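Local coordinates for protein caprin-1 (Homo sapiens, PDB 4WBE) that binds mRNAs and regulates their transport, translation and/or stability, and is essential for forming cytoplasmic stress granules, at residues E65-M68 and S69-L72. Sequence-based numbering, arbitrary orientation.
Sequences ERDM and SLRL
D67 to L70 form a type I beta turn, closed by the backbone bond from L70 N to D67 O (2.9 Å). The D67 carboxylate reaches S69, its CG anti to the backbone N (chi1 -174°). D67 OD1 takes two hydrogen bonds there, a nearly straight one from S69 N (3.0 Å) and one from S69 OG (2.9 Å). Both donors come from the same face of the carboxylate, well above its plane. R66, just before the turn, reaches its last residue, the chain bent at chi2 (69°) to bring the guanidinium edge against the L70 carbonyl. NH1 and NH2 grip L70 O end-on, at 2.8 Å and 3.0 Å, the oxygen lying near the guanidinium plane. NH1 also bonds Q75 OE1, and NH2 the F115 carbonyl of the second subunit. With R66 cut back to an alanine, L70 O would probably lose both side-chain donors, and Q75 OE1 and that F115 carbonyl a partner each. R71 NE makes a salt bridge with D116 of the second subunit. D67 to S69 make an Asx turn overlapping the type I beta turn, with the R66 clamp beside it, in the loop joining helices 49-62 and 72-75 of the caprin-1 dimerization domain, at the subunit interface.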
# COMPACT_ATOMS: atom_id res chain seq x y z
N GLU A 65 9.70 9.06 3.85
CA GLU A 65 10.74 9.29 2.87
C GLU A 65 11.84 8.26 3.09
O GLU A 65 12.07 7.82 4.21
CB GLU A 65 11.32 10.70 2.98
CG GLU A 65 10.34 11.82 2.65
CD GLU A 65 9.84 11.79 1.21
OE1 GLU A 65 10.32 10.96 0.40
OE2 GLU A 65 8.95 12.60 0.89
N ARG A 66 12.50 7.90 2.00
CA ARG A 66 13.54 6.89 2.03
C ARG A 66 14.73 7.38 2.86
O ARG A 66 15.31 8.42 2.57
CB ARG A 66 13.96 6.59 0.59
CG ARG A 66 14.87 5.40 0.46
CD ARG A 66 14.16 4.10 0.76
NE ARG A 66 15.10 2.99 0.63
CZ ARG A 66 15.85 2.54 1.63
NH1 ARG A 66 15.74 3.07 2.84
NH2 ARG A 66 16.70 1.54 1.42
N ASP A 67 15.05 6.64 3.92
CA ASP A 67 16.15 6.98 4.83
C ASP A 67 17.39 6.14 4.51
O ASP A 67 17.37 4.91 4.61
CB ASP A 67 15.69 6.76 6.28
CG ASP A 67 16.71 7.23 7.32
OD1 ASP A 67 17.91 7.37 7.00
OD2 ASP A 67 16.29 7.45 8.48
N MET A 68 18.48 6.81 4.13
CA MET A 68 19.69 6.12 3.65
C MET A 68 20.39 5.26 4.71
O MET A 68 21.21 4.40 4.38
CB MET A 68 20.66 7.14 3.02
CG MET A 68 21.65 7.84 3.97
SD MET A 68 22.80 8.99 3.13
CE MET A 68 21.63 10.23 2.61
N SER A 69 20.06 5.47 5.98
CA SER A 69 20.60 4.64 7.05
C SER A 69 19.81 3.33 7.20
O SER A 69 20.20 2.46 7.98
CB SER A 69 20.59 5.40 8.38
OG SER A 69 19.26 5.57 8.83
N LEU A 70 18.72 3.20 6.45
CA LEU A 70 17.89 2.00 6.53
C LEU A 70 17.91 1.18 5.24
O LEU A 70 17.83 1.73 4.14
CB LEU A 70 16.43 2.36 6.86
CG LEU A 70 16.11 2.98 8.21
CD1 LEU A 70 14.60 3.22 8.35
CD2 LEU A 70 16.63 2.10 9.35
N ARG A 71 18.04 -0.13 5.39
CA ARG A 71 17.88 -1.03 4.25
C ARG A 71 16.41 -1.07 3.83
O ARG A 71 15.53 -0.66 4.60
CB ARG A 71 18.38 -2.43 4.61
CG ARG A 71 19.88 -2.50 4.90
CD ARG A 71 20.32 -3.93 5.17
NE ARG A 71 20.12 -4.76 3.99
CZ ARG A 71 20.24 -6.09 3.97
NH1 ARG A 71 20.56 -6.75 5.08
NH2 ARG A 71 20.04 -6.75 2.84
N LEU A 72 16.14 -1.56 2.62
CA LEU A 72 14.76 -1.64 2.13
C LEU A 72 13.87 -2.48 3.05
O LEU A 72 12.72 -2.11 3.32
CB LEU A 72 14.72 -2.23 0.71
CG LEU A 72 13.32 -2.42 0.11
CD1 LEU A 72 12.61 -1.08 -0.09
CD2 LEU A 72 13.36 -3.23 -1.20